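Local coordinates for protein SYE1 (Shewanella oneidensis, PDB 4AWT) that binds FMN and probably acts as an Old Yellow Enzyme-type flavin oxidoreductase that uses NADH or NADPH, at residues F321-P329 against P340-L349; V230-N241 against V265-D276. The protein carries 1 engineered substitution. All coordinates share one frame; numbering follows the deposited sequence. Where two conformers were deposited one is given.

Contact 1: residues F321-P329 against P340-L349. With FMN (flavin mononucleotide), chain B; BOG (octyl beta-D-glucopyranoside), chain D; SO4 (sulfate ion), chain C.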
loop_
_atom_site.group_PDB
_atom_site.type_symbol
_atom_site.label_atom_id
_atom_site.label_comp_id
_atom_site.label_asym_id
_atom_site.label_seq_id
_atom_site.Cartn_x
_atom_site.Cartn_y
_atom_site.Cartn_z
ATOM N N PHE A 321 1.990 -10.517 -5.439
ATOM C CA PHE A 321 1.592 -11.717 -4.698
ATOM C C PHE A 321 1.810 -11.413 -3.238
ATOM O O PHE A 321 2.969 -11.211 -2.828
ATOM C CB PHE A 321 2.429 -12.931 -5.101
ATOM C CG PHE A 321 2.366 -13.258 -6.571
ATOM C CD1 PHE A 321 3.161 -12.598 -7.479
ATOM C CD2 PHE A 321 1.510 -14.223 -7.053
ATOM C CE1 PHE A 321 3.129 -12.885 -8.819
ATOM C CE2 PHE A 321 1.486 -14.518 -8.403
ATOM C CZ PHE A 321 2.317 -13.864 -9.274
ATOM N N GLY A 322 0.738 -11.287 -2.457
ATOM C CA GLY A 322 0.853 -10.869 -1.077
ATOM C C GLY A 322 1.090 -12.039 -0.149
ATOM O O GLY A 322 2.203 -12.339 0.254
ATOM N N ARG A 323 -0.007 -12.743 0.158
ATOM C CA ARG A 323 0.082 -13.905 1.062
ATOM C C ARG A 323 1.138 -14.885 0.625
ATOM O O ARG A 323 1.902 -15.363 1.487
ATOM C CB ARG A 323 -1.315 -14.479 1.302
ATOM C CG ARG A 323 -2.096 -13.557 2.224
ATOM C CD ARG A 323 -3.595 -13.763 2.220
ATOM N NE ARG A 323 -4.199 -13.208 1.029
ATOM C CZ ARG A 323 -5.501 -13.082 0.878
ATOM N NH1 ARG A 323 -6.317 -13.502 1.855
ATOM N NH2 ARG A 323 -6.005 -12.515 -0.230
ATOM N N PRO A 324 1.287 -15.222 -0.662
ATOM C CA PRO A 324 2.342 -16.182 -1.005
ATOM C C PRO A 324 3.749 -15.680 -0.697
ATOM O O PRO A 324 4.624 -16.478 -0.399
ATOM C CB PRO A 324 2.153 -16.399 -2.511
ATOM C CG PRO A 324 0.649 -16.171 -2.709
ATOM C CD PRO A 324 0.357 -14.985 -1.798
ATOM N N PHE A 325 3.992 -14.362 -0.777
ATOM C CA PHE A 325 5.324 -13.860 -0.437
ATOM C C PHE A 325 5.629 -13.928 1.046
ATOM O O PHE A 325 6.776 -13.963 1.436
ATOM C CB PHE A 325 5.523 -12.426 -0.963
ATOM C CG PHE A 325 6.562 -12.305 -2.045
ATOM C CD1 PHE A 325 7.822 -12.840 -1.872
ATOM C CD2 PHE A 325 6.259 -11.672 -3.237
ATOM C CE1 PHE A 325 8.791 -12.714 -2.839
ATOM C CE2 PHE A 325 7.235 -11.532 -4.221
ATOM C CZ PHE A 325 8.500 -12.060 -4.010
ATOM N N ILE A 326 4.610 -13.954 1.900
ATOM C CA ILE A 326 4.911 -14.077 3.315
ATOM C C ILE A 326 5.619 -15.393 3.585
ATOM O O ILE A 326 6.613 -15.420 4.294
ATOM C CB ILE A 326 3.608 -13.943 4.096
ATOM C CG1 ILE A 326 3.106 -12.505 3.932
ATOM C CG2 ILE A 326 3.732 -14.377 5.551
ATOM C CD1 ILE A 326 1.736 -12.339 4.585
ATOM N N ALA A 327 5.104 -16.474 3.011
ATOM C CA ALA A 327 5.572 -17.805 3.322
ATOM C C ALA A 327 6.638 -18.348 2.370
ATOM O O ALA A 327 7.193 -19.401 2.637
ATOM C CB ALA A 327 4.395 -18.773 3.361
ATOM N N ASN A 328 6.911 -17.649 1.288
ATOM C CA ASN A 328 7.806 -18.134 0.246
ATOM C C ASN A 328 8.774 -17.014 -0.093
ATOM O O ASN A 328 8.514 -16.188 -0.950
ATOM C CB ASN A 328 7.041 -18.559 -1.009
ATOM C CG ASN A 328 6.093 -19.705 -0.691
ATOM O OD1 ASN A 328 6.503 -20.862 -0.695
ATOM N ND2 ASN A 328 4.854 -19.351 -0.378
ATOM N N PRO A 329 9.923 -16.940 0.620
ATOM C CA PRO A 329 10.847 -15.844 0.345
ATOM C C PRO A 329 11.354 -15.857 -1.085
ATOM O O PRO A 329 11.634 -14.820 -1.677
ATOM C CB PRO A 329 11.961 -16.037 1.377
ATOM C CG PRO A 329 11.900 -17.512 1.731
ATOM C CD PRO A 329 10.418 -17.828 1.699
ATOM N N PRO A 340 6.085 -26.366 -5.168
ATOM C CA PRO A 340 4.945 -26.089 -4.294
ATOM C C PRO A 340 5.246 -24.919 -3.370
ATOM O O PRO A 340 6.343 -24.728 -2.892
ATOM C CB PRO A 340 4.804 -27.406 -3.508
ATOM C CG PRO A 340 6.199 -28.001 -3.524
ATOM C CD PRO A 340 6.693 -27.675 -4.920
ATOM N N LEU A 341 4.170 -24.172 -3.110
ATOM C CA LEU A 341 4.230 -23.014 -2.242
ATOM C C LEU A 341 3.921 -23.403 -0.812
ATOM O O LEU A 341 2.903 -24.063 -0.530
ATOM C CB LEU A 341 3.240 -21.934 -2.683
ATOM C CG LEU A 341 3.388 -21.471 -4.119
ATOM C CD1 LEU A 341 2.514 -20.214 -4.326
ATOM C CD2 LEU A 341 4.808 -21.190 -4.527
ATOM N N ALA A 342 4.732 -22.957 0.120
ATOM C CA ALA A 342 4.366 -23.014 1.519
ATOM C C ALA A 342 3.188 -22.098 1.761
ATOM O O ALA A 342 2.978 -21.125 1.030
ATOM C CB ALA A 342 5.534 -22.619 2.380
ATOM N N GLU A 343 2.420 -22.360 2.810
ATOM C CA GLU A 343 1.359 -21.467 3.229
ATOM C C GLU A 343 1.728 -20.770 4.529
ATOM O O GLU A 343 2.433 -21.310 5.390
ATOM C CB GLU A 343 -0.010 -22.143 3.395
ATOM C CG GLU A 343 -0.624 -22.653 2.090
ATOM C CD GLU A 343 -2.052 -23.131 2.271
ATOM O OE1 GLU A 343 -2.333 -24.294 2.578
ATOM O OE2 GLU A 343 -2.932 -22.256 2.093
ATOM N N HIS A 344 1.238 -19.531 4.651
ATOM C CA HIS A 344 1.546 -18.720 5.797
ATOM C C HIS A 344 0.687 -19.090 7.004
ATOM O O HIS A 344 -0.433 -19.626 6.872
ATOM C CB HIS A 344 1.362 -17.225 5.499
ATOM C CG HIS A 344 -0.057 -16.776 5.430
ATOM N ND1 HIS A 344 -0.830 -16.873 4.317
ATOM C CD2 HIS A 344 -0.852 -16.246 6.408
ATOM C CE1 HIS A 344 -2.038 -16.424 4.613
ATOM N NE2 HIS A 344 -2.091 -16.021 5.879
ATOM N N VAL A 345 1.190 -18.708 8.172
ATOM C CA VAL A 345 0.526 -18.894 9.463
ATOM C C VAL A 345 -0.170 -17.594 9.872
ATOM O O VAL A 345 0.528 -16.606 10.184
ATOM C CB VAL A 345 1.523 -19.311 10.518
ATOM C CG1 VAL A 345 0.836 -19.471 11.852
ATOM C CG2 VAL A 345 2.166 -20.655 10.108
ATOM N N PRO A 346 -1.502 -17.529 9.846
ATOM C CA PRO A 346 -2.161 -16.278 10.234
ATOM C C PRO A 346 -1.745 -15.756 11.554
ATOM O O PRO A 346 -1.623 -14.503 11.749
ATOM C CB PRO A 346 -3.660 -16.670 10.160
ATOM C CG PRO A 346 -3.691 -17.728 9.087
ATOM C CD PRO A 346 -2.443 -18.518 9.290
ATOM N N ALA A 347 -1.519 -16.622 12.549
ATOM C CA ALA A 347 -1.212 -16.148 13.886
ATOM C C ALA A 347 0.075 -15.391 13.998
ATOM O O ALA A 347 0.259 -14.677 15.013
ATOM C CB ALA A 347 -1.125 -17.366 14.849
ATOM N N THR A 348 0.994 -15.454 13.044
ATOM C CA THR A 348 2.252 -14.724 13.106
ATOM C C THR A 348 2.340 -13.663 12.038
ATOM O O THR A 348 3.421 -13.097 11.757
ATOM C CB THR A 348 3.452 -15.675 13.081
ATOM O OG1 THR A 348 3.335 -16.468 11.907
ATOM C CG2 THR A 348 3.477 -16.561 14.313
ATOM N N LEU A 349 1.214 -13.280 11.438
ATOM C CA LEU A 349 1.203 -12.167 10.486
ATOM C C LEU A 349 1.631 -10.860 11.159
ATOM O O LEU A 349 2.361 -10.087 10.554
ATOM C CB LEU A 349 -0.130 -12.015 9.819
ATOM C CG LEU A 349 -0.438 -13.113 8.795
ATOM C CD1 LEU A 349 -1.836 -12.969 8.291
ATOM C CD2 LEU A 349 0.523 -13.073 7.625
HETATM N N1 FMN B . -2.073 -3.604 1.497
HETATM C C2 FMN B . -1.574 -2.374 1.533
HETATM O O2 FMN B . -1.765 -1.550 0.599
HETATM N N3 FMN B . -0.815 -1.961 2.618
HETATM C C4 FMN B . -0.537 -2.781 3.700
HETATM O O4 FMN B . 0.247 -2.360 4.592
HETATM C C4A FMN B . -1.160 -4.027 3.698
HETATM N N5 FMN B . -1.018 -4.886 4.786
HETATM C C5A FMN B . -1.290 -6.264 4.567
HETATM C C6 FMN B . -0.919 -7.191 5.509
HETATM C C7 FMN B . -1.143 -8.576 5.322
HETATM C C7M FMN B . -0.595 -9.540 6.346
HETATM C C8 FMN B . -1.793 -8.976 4.194
HETATM C C8M FMN B . -2.045 -10.441 3.898
HETATM C C9 FMN B . -2.191 -8.032 3.225
HETATM C C9A FMN B . -1.936 -6.670 3.394
HETATM N N10 FMN B . -2.277 -5.728 2.400
HETATM C C10 FMN B . -1.832 -4.426 2.525
HETATM C "C1'" FMN B . -2.897 -6.190 1.155
HETATM C "C2'" FMN B . -1.906 -6.871 0.192
HETATM O "O2'" FMN B . -1.000 -5.924 -0.347
HETATM C "C3'" FMN B . -2.598 -7.522 -0.989
HETATM O "O3'" FMN B . -3.210 -6.567 -1.841
HETATM C "C4'" FMN B . -3.635 -8.598 -0.621
HETATM O "O4'" FMN B . -3.154 -9.471 0.389
HETATM C "C5'" FMN B . -4.145 -9.352 -1.835
HETATM O "O5'" FMN B . -3.088 -10.075 -2.487
HETATM P P FMN B . -2.908 -11.654 -2.202
HETATM O O1P FMN B . -2.471 -11.783 -0.765
HETATM O O2P FMN B . -4.246 -12.314 -2.452
HETATM O O3P FMN B . -1.836 -12.055 -3.184
HETATM C C1 BOG D . -5.320 -5.618 8.112
HETATM O O1 BOG D . -5.517 -6.894 8.657
HETATM C C2 BOG D . -3.874 -5.238 8.058
HETATM O O2 BOG D . -3.318 -5.115 9.349
HETATM C C3 BOG D . -3.646 -3.888 7.358
HETATM O O3 BOG D . -2.280 -3.683 7.123
HETATM C C4 BOG D . -4.317 -3.959 5.980
HETATM O O4 BOG D . -4.191 -2.722 5.363
HETATM C C5 BOG D . -5.776 -4.390 6.071
HETATM O O5 BOG D . -5.780 -5.647 6.719
HETATM C C6 BOG D . -6.421 -4.501 4.713
HETATM O O6 BOG D . -7.780 -4.816 4.960
HETATM C "C1'" BOG D . -6.778 -7.094 9.251
HETATM C "C2'" BOG D . -6.937 -8.413 10.002
HETATM C "C3'" BOG D . -6.449 -9.612 9.248
HETATM C "C4'" BOG D . -6.862 -11.020 9.660
HETATM C "C5'" BOG D . -5.586 -11.800 9.991
HETATM C "C6'" BOG D . -5.507 -12.090 11.492
HETATM C "C7'" BOG D . -4.205 -12.847 11.813
HETATM C "C8'" BOG D . -4.457 -13.570 13.131
HETATM S S SO4 C . -5.864 -16.805 3.471
HETATM O O1 SO4 C . -5.909 -15.365 4.014
HETATM O O2 SO4 C . -7.108 -17.093 2.844
HETATM O O3 SO4 C . -4.950 -16.791 2.202
HETATM O O4 SO4 C . -5.208 -17.756 4.322
#
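The extended run 340-345 passes alongside the C-terminal end of the short helix 323-327, nearest at A327 and H344, whose CA atoms are 4.8 Å apart. A327, with only a methyl, admits this approach: its CB meets H344 N at 3.5 Å. N328, where the chain leaves the helix, grips A342 with both ends of its amide: OD1 takes A342 N on an in-plane lone pair, and ND2 gives to A342 O, each at 2.9 Å. ND2 also donates to P324 O, which fixes the amide's rotation. Cutting N328 back to an alanine would probably leave A342 N, A342 O and P324 O without these partners. The helix follows strand 318-320, the last of the TIM barrel, and its start is the FMN phosphate site. G322 N donates to O3P, and a CB on this residue would collide with O1P, so glycine suits the place, while R323 N and NE both donate to O1P. A bend at chi3 (-76°) brings R323 NH2 to O2P at 2.8 Å. Beyond, H344 CE1 lies 3.7 Å from R323 CG.

Contact 2: residues V230-N241 against V265-D276. With BOG (octyl beta-D-glucopyranoside), chain D; FMN (flavin mononucleotide), chain B.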
loop_
_atom_site.group_PDB
_atom_site.type_symbol
_atom_site.label_atom_id
_atom_site.label_comp_id
_atom_site.label_asym_id
_atom_site.label_seq_id
_atom_site.Cartn_x
_atom_site.Cartn_y
_atom_site.Cartn_z
ATOM N N VAL A 230 6.838 8.153 -8.122
ATOM C CA VAL A 230 5.556 8.140 -7.432
ATOM C C VAL A 230 4.649 7.102 -8.084
ATOM O O VAL A 230 4.285 7.220 -9.248
ATOM C CB VAL A 230 4.878 9.504 -7.457
ATOM C CG1 VAL A 230 3.470 9.446 -6.876
ATOM C CG2 VAL A 230 5.720 10.538 -6.701
ATOM N N GLY A 231 4.230 6.109 -7.278
ATOM C CA GLY A 231 3.148 5.198 -7.643
ATOM C C GLY A 231 1.961 5.472 -6.744
ATOM O O GLY A 231 2.097 6.098 -5.687
ATOM N N VAL A 232 0.780 4.976 -7.141
ATOM C CA VAL A 232 -0.423 5.142 -6.367
ATOM C C VAL A 232 -1.179 3.818 -6.342
ATOM O O VAL A 232 -1.293 3.172 -7.383
ATOM C CB VAL A 232 -1.320 6.257 -6.917
ATOM C CG1 VAL A 232 -2.633 6.371 -6.153
ATOM C CG2 VAL A 232 -0.583 7.590 -6.917
ATOM N N ARG A 233 -1.740 3.466 -5.188
ATOM C CA ARG A 233 -2.572 2.285 -5.033
ATOM C C ARG A 233 -4.029 2.702 -4.863
ATOM O O ARG A 233 -4.351 3.565 -4.045
ATOM C CB ARG A 233 -2.119 1.448 -3.840
ATOM C CG ARG A 233 -2.571 -0.002 -3.983
ATOM C CD ARG A 233 -1.994 -0.933 -2.939
ATOM N NE ARG A 233 -2.041 -2.302 -3.438
ATOM C CZ ARG A 233 -2.013 -3.419 -2.729
ATOM N NH1 ARG A 233 -2.156 -3.421 -1.438
ATOM N NH2 ARG A 233 -1.905 -4.583 -3.376
ATOM N N LEU A 234 -4.912 2.037 -5.637
ATOM C CA LEU A 234 -6.354 2.236 -5.612
ATOM C C LEU A 234 -7.063 0.900 -5.417
ATOM O O LEU A 234 -6.536 -0.152 -5.798
ATOM C CB LEU A 234 -6.884 2.884 -6.909
ATOM C CG LEU A 234 -6.337 4.273 -7.213
ATOM C CD1 LEU A 234 -6.908 4.731 -8.556
ATOM C CD2 LEU A 234 -6.660 5.296 -6.125
ATOM N N ALA A 235 -8.279 0.959 -4.883
ATOM C CA ALA A 235 -9.139 -0.199 -4.693
ATOM C C ALA A 235 -10.529 0.123 -5.200
ATOM O O ALA A 235 -11.414 0.531 -4.441
ATOM C CB ALA A 235 -9.188 -0.605 -3.256
ATOM N N PRO A 236 -10.777 -0.024 -6.500
ATOM C CA PRO A 236 -12.061 0.421 -7.049
ATOM C C PRO A 236 -13.262 -0.314 -6.491
ATOM O O PRO A 236 -14.327 0.316 -6.349
ATOM C CB PRO A 236 -11.906 0.171 -8.551
ATOM C CG PRO A 236 -10.420 0.247 -8.810
ATOM C CD PRO A 236 -9.814 -0.399 -7.559
ATOM N N LEU A 237 -13.154 -1.628 -6.256
ATOM C CA LEU A 237 -14.327 -2.430 -6.062
ATOM C C LEU A 237 -14.390 -3.123 -4.703
ATOM O O LEU A 237 -15.493 -3.536 -4.277
ATOM C CB LEU A 237 -14.475 -3.495 -7.143
ATOM C CG LEU A 237 -14.652 -2.943 -8.545
ATOM C CD1 LEU A 237 -14.737 -4.116 -9.514
ATOM C CD2 LEU A 237 -15.882 -2.082 -8.687
ATOM N N THR A 238 -13.300 -3.300 -4.002
ATOM C CA THR A 238 -13.363 -3.846 -2.651
ATOM C C THR A 238 -13.930 -2.778 -1.707
ATOM O O THR A 238 -13.847 -1.593 -1.956
ATOM C CB THR A 238 -12.003 -4.351 -2.178
ATOM O OG1 THR A 238 -11.093 -3.244 -2.257
ATOM C CG2 THR A 238 -11.501 -5.520 -3.000
ATOM N N THR A 239 -14.556 -3.275 -0.656
ATOM C CA THR A 239 -15.306 -2.450 0.298
ATOM C C THR A 239 -15.099 -2.898 1.726
ATOM O O THR A 239 -15.763 -2.394 2.659
ATOM C CB THR A 239 -16.810 -2.472 -0.044
ATOM O OG1 THR A 239 -17.270 -3.838 0.106
ATOM C CG2 THR A 239 -17.099 -1.933 -1.421
ATOM N N LEU A 240 -14.180 -3.837 1.969
ATOM C CA LEU A 240 -14.060 -4.463 3.257
ATOM C C LEU A 240 -13.879 -3.489 4.400
ATOM O O LEU A 240 -14.428 -3.686 5.489
ATOM C CB LEU A 240 -12.840 -5.437 3.204
ATOM C CG LEU A 240 -12.643 -6.272 4.439
ATOM C CD1 LEU A 240 -13.783 -7.246 4.635
ATOM C CD2 LEU A 240 -11.302 -6.977 4.307
ATOM N N ASN A 241 -13.042 -2.467 4.224
ATOM C CA ASN A 241 -12.774 -1.511 5.281
ATOM C C ASN A 241 -13.727 -0.335 5.317
ATOM O O ASN A 241 -13.504 0.624 6.047
ATOM C CB ASN A 241 -11.312 -1.065 5.239
ATOM C CG ASN A 241 -10.415 -2.174 5.642
ATOM O OD1 ASN A 241 -10.831 -3.107 6.349
ATOM N ND2 ASN A 241 -9.179 -2.075 5.190
ATOM N N VAL A 265 4.424 6.991 -12.092
ATOM C CA VAL A 265 5.190 5.924 -12.717
ATOM C C VAL A 265 4.447 4.599 -12.740
ATOM O O VAL A 265 4.647 3.793 -13.669
ATOM C CB VAL A 265 6.584 5.803 -12.068
ATOM C CG1 VAL A 265 6.571 5.089 -10.727
ATOM C CG2 VAL A 265 7.557 5.153 -13.001
ATOM N N TYR A 266 3.606 4.335 -11.761
ATOM C CA TYR A 266 2.757 3.136 -11.785
ATOM C C TYR A 266 1.461 3.421 -11.092
ATOM O O TYR A 266 1.367 4.266 -10.173
ATOM C CB TYR A 266 3.465 1.927 -11.207
ATOM C CG TYR A 266 3.685 1.802 -9.720
ATOM C CD1 TYR A 266 2.638 1.570 -8.834
ATOM C CD2 TYR A 266 4.952 1.814 -9.190
ATOM C CE1 TYR A 266 2.835 1.401 -7.493
ATOM C CE2 TYR A 266 5.197 1.562 -7.860
ATOM C CZ TYR A 266 4.150 1.350 -6.994
ATOM O OH TYR A 266 4.402 1.067 -5.692
ATOM N N LEU A 267 0.472 2.622 -11.453
ATOM C CA LEU A 267 -0.836 2.544 -10.797
ATOM C C LEU A 267 -0.989 1.096 -10.360
ATOM O O LEU A 267 -0.832 0.183 -11.168
ATOM C CB LEU A 267 -1.956 2.950 -11.754
ATOM C CG LEU A 267 -3.359 2.823 -11.222
ATOM C CD1 LEU A 267 -3.585 3.627 -9.980
ATOM C CD2 LEU A 267 -4.365 3.223 -12.305
ATOM N N HIS A 268 -1.301 0.907 -9.085
ATOM C CA HIS A 268 -1.406 -0.402 -8.454
ATOM C C HIS A 268 -2.848 -0.605 -7.998
ATOM O O HIS A 268 -3.358 0.183 -7.210
ATOM C CB HIS A 268 -0.409 -0.433 -7.307
ATOM C CG HIS A 268 -0.263 -1.728 -6.569
ATOM N ND1 HIS A 268 0.668 -1.858 -5.567
ATOM C CD2 HIS A 268 -0.843 -2.949 -6.674
ATOM C CE1 HIS A 268 0.618 -3.112 -5.147
ATOM N NE2 HIS A 268 -0.287 -3.828 -5.767
ATOM N N ILE A 269 -3.485 -1.629 -8.541
ATOM C CA ILE A 269 -4.863 -1.956 -8.229
ATOM C C ILE A 269 -4.883 -3.108 -7.224
ATOM O O ILE A 269 -4.374 -4.212 -7.523
ATOM C CB ILE A 269 -5.658 -2.312 -9.483
ATOM C CG1 ILE A 269 -5.601 -1.201 -10.521
ATOM C CG2 ILE A 269 -7.077 -2.706 -9.118
ATOM C CD1 ILE A 269 -6.163 0.128 -10.087
ATOM N N ALA A 270 -5.468 -2.855 -6.058
ATOM C CA ALA A 270 -5.674 -3.875 -5.044
ATOM C C ALA A 270 -7.024 -4.531 -5.341
ATOM O O ALA A 270 -8.097 -3.992 -5.045
ATOM C CB ALA A 270 -5.663 -3.262 -3.668
ATOM N N GLU A 271 -6.967 -5.652 -6.050
ATOM C CA GLU A 271 -8.122 -6.321 -6.600
ATOM C C GLU A 271 -8.883 -7.183 -5.617
ATOM O O GLU A 271 -10.071 -7.475 -5.820
ATOM C CB GLU A 271 -7.631 -7.142 -7.833
ATOM C CG GLU A 271 -8.670 -7.825 -8.645
ATOM C CD GLU A 271 -8.119 -8.429 -9.911
ATOM O OE1 GLU A 271 -6.901 -8.222 -10.190
ATOM O OE2 GLU A 271 -8.884 -9.102 -10.613
ATOM N N VAL A 272 -8.203 -7.638 -4.574
ATOM C CA VAL A 272 -8.767 -8.428 -3.480
ATOM C C VAL A 272 -8.257 -7.841 -2.192
ATOM O O VAL A 272 -7.073 -7.454 -2.136
ATOM C CB VAL A 272 -8.344 -9.902 -3.583
ATOM C CG1 VAL A 272 -8.837 -10.705 -2.380
ATOM C CG2 VAL A 272 -8.805 -10.527 -4.888
ATOM N N ASP A 273 -9.098 -7.790 -1.164
ATOM C CA ASP A 273 -8.584 -7.486 0.158
ATOM C C ASP A 273 -9.144 -8.560 1.087
ATOM O O ASP A 273 -10.347 -8.722 1.280
ATOM C CB ASP A 273 -8.969 -6.085 0.600
ATOM C CG ASP A 273 -8.098 -5.514 1.676
ATOM O OD1 ASP A 273 -6.879 -5.742 1.654
ATOM O OD2 ASP A 273 -8.657 -4.769 2.533
ATOM N N TRP A 274 -8.214 -9.400 1.544
ATOM C CA TRP A 274 -8.520 -10.585 2.357
ATOM C C TRP A 274 -9.435 -11.520 1.563
ATOM O O TRP A 274 -8.977 -12.119 0.576
ATOM C CB TRP A 274 -9.011 -10.218 3.726
ATOM C CG TRP A 274 -7.938 -9.532 4.496
ATOM C CD1 TRP A 274 -7.831 -8.206 4.742
ATOM C CD2 TRP A 274 -6.805 -10.149 5.081
ATOM N NE1 TRP A 274 -6.705 -7.959 5.465
ATOM C CE2 TRP A 274 -6.059 -9.125 5.690
ATOM C CE3 TRP A 274 -6.322 -11.444 5.176
ATOM C CZ2 TRP A 274 -4.874 -9.360 6.378
ATOM C CZ3 TRP A 274 -5.129 -11.651 5.887
ATOM C CH2 TRP A 274 -4.448 -10.606 6.462
ATOM N N ASP A 275 -10.690 -11.674 2.015
ATOM C CA ASP A 275 -11.720 -12.511 1.413
ATOM C C ASP A 275 -12.655 -11.703 0.513
ATOM O O ASP A 275 -13.610 -12.281 -0.058
ATOM C CB ASP A 275 -12.574 -13.213 2.489
ATOM C CG ASP A 275 -13.115 -12.333 3.603
ATOM O OD1 ASP A 275 -12.663 -11.162 3.807
ATOM O OD2 ASP A 275 -14.022 -12.886 4.322
ATOM N N ASP A 276 -12.483 -10.406 0.405
ATOM C CA ASP A 276 -13.320 -9.517 -0.404
ATOM C C ASP A 276 -12.752 -9.512 -1.816
ATOM O O ASP A 276 -11.750 -8.828 -2.076
ATOM C CB ASP A 276 -13.370 -8.137 0.196
ATOM C CG ASP A 276 -14.229 -7.123 -0.514
ATOM O OD1 ASP A 276 -14.961 -7.483 -1.475
ATOM O OD2 ASP A 276 -14.139 -5.958 -0.096
HETATM C C1 BOG D . -5.320 -5.618 8.112
HETATM O O1 BOG D . -5.517 -6.894 8.657
HETATM C C2 BOG D . -3.874 -5.238 8.058
HETATM O O2 BOG D . -3.318 -5.115 9.349
HETATM C C3 BOG D . -3.646 -3.888 7.358
HETATM O O3 BOG D . -2.280 -3.683 7.123
HETATM C C4 BOG D . -4.317 -3.959 5.980
HETATM O O4 BOG D . -4.191 -2.722 5.363
HETATM C C5 BOG D . -5.776 -4.390 6.071
HETATM O O5 BOG D . -5.780 -5.647 6.719
HETATM C C6 BOG D . -6.421 -4.501 4.713
HETATM O O6 BOG D . -7.780 -4.816 4.960
HETATM C "C1'" BOG D . -6.778 -7.094 9.251
HETATM C "C2'" BOG D . -6.937 -8.413 10.002
HETATM C "C3'" BOG D . -6.449 -9.612 9.248
HETATM C "C4'" BOG D . -6.862 -11.020 9.660
HETATM C "C5'" BOG D . -5.586 -11.800 9.991
HETATM C "C6'" BOG D . -5.507 -12.090 11.492
HETATM C "C7'" BOG D . -4.205 -12.847 11.813
HETATM C "C8'" BOG D . -4.457 -13.570 13.131
HETATM N N1 FMN B . -2.073 -3.604 1.497
HETATM C C2 FMN B . -1.574 -2.374 1.533
HETATM O O2 FMN B . -1.765 -1.550 0.599
HETATM N N3 FMN B . -0.815 -1.961 2.618
HETATM C C4 FMN B . -0.537 -2.781 3.700
HETATM O O4 FMN B . 0.247 -2.360 4.592
HETATM C C4A FMN B . -1.160 -4.027 3.698
HETATM N N5 FMN B . -1.018 -4.886 4.786
HETATM C C5A FMN B . -1.290 -6.264 4.567
HETATM C C6 FMN B . -0.919 -7.191 5.509
HETATM C C7 FMN B . -1.143 -8.576 5.322
HETATM C C7M FMN B . -0.595 -9.540 6.346
HETATM C C8 FMN B . -1.793 -8.976 4.194
HETATM C C8M FMN B . -2.045 -10.441 3.898
HETATM C C9 FMN B . -2.191 -8.032 3.225
HETATM C C9A FMN B . -1.936 -6.670 3.394
HETATM N N10 FMN B . -2.277 -5.728 2.400
HETATM C C10 FMN B . -1.832 -4.426 2.525
HETATM C "C1'" FMN B . -2.897 -6.190 1.155
HETATM C "C2'" FMN B . -1.906 -6.871 0.192
HETATM O "O2'" FMN B . -1.000 -5.924 -0.347
HETATM C "C3'" FMN B . -2.598 -7.522 -0.989
HETATM O "O3'" FMN B . -3.210 -6.567 -1.841
HETATM C "C4'" FMN B . -3.635 -8.598 -0.621
HETATM O "O4'" FMN B . -3.154 -9.471 0.389
HETATM C "C5'" FMN B . -4.145 -9.352 -1.835
HETATM O "O5'" FMN B . -3.088 -10.075 -2.487
HETATM P P FMN B . -2.908 -11.654 -2.202
HETATM O O1P FMN B . -2.471 -11.783 -0.765
HETATM O O2P FMN B . -4.246 -12.314 -2.452
HETATM O O3P FMN B . -1.836 -12.055 -3.184
HETATM O O HOH W 1 -10.769 -3.283 -6.054
HETATM O O HOH W 2 -16.562 -5.460 -2.217
HETATM O O HOH W 3 -8.594 -4.133 -2.232
HETATM O O HOH W 4 -10.989 -2.529 2.157
#
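Strands 230-234 and 266-270 run parallel, their axes 4.7 Å apart at an angle of 20°, joined by backbone bonds from V232 N to Y266 O through to A270 N to L234 O. With helix 248-261 they form a beta-alpha-beta unit of the TIM barrel. G231 suits its place because the Y266 ring lies flat over its CA, 3.8 Å from the ring centroid, where a CB would clash. On the same face, R233 and H268 point the same way, and R233 NE lies over the imidazole; H268 ND1 is hydrogen-bonded to E179. The R233 side chain, extended from CG to NE, carries its guanidinium to FMN, where NH1 donates to O2 at 2.8 Å and NH2 to O3'. The small A270 sets its CB over a guanidinium face. On the other face L234 CD1 meets L267 CD1; just past the strand, P236 CD packs on I269 CG2, with Y252 of helix 248-261 also against P236.

Waters bridge A270 O to L237 N and to T238 OG1, satisfying polar atoms where the chains part. One face of the W274 indole lies against C3' of the octyl chain, offset toward the rim, while L240 CD2 meets the ring edge at CD1; W274 NE1 donates to the sugar O5 at 2.8 Å. D276 closes a type II' turn from D273, and its side chain (CG anti to N, chi1 -178°) extends to the 238-240 backbone, where OD2 accepts T239 N through the syn lone pair at 2.8 Å.

Contact 2 closes before contact 1 opens along the chain, and their centres lie 20 Å apart, yet both close on one FMN. Contact 2 supplies R233 at the pyrimidine end and ribityl chain; contact 1 holds the phosphate and sets L349 near the C7M methyl. They meet directly at W274: its O lies 3.1 Å from R323 NH2, a probable hydrogen bond that gives this phosphate-binding nitrogen a second partner, and its CH2 packs 4.0 Å from L349 CD1. Octyl glucoside spans both, its sugar hydrogen-bonded to N241 and W274, and to D273 in the conformer modelled, and its alkyl tail reaching P346. R301, which also binds FMN, and R323 both hydrogen-bond a sulfate, probably from the crystallisation liquor.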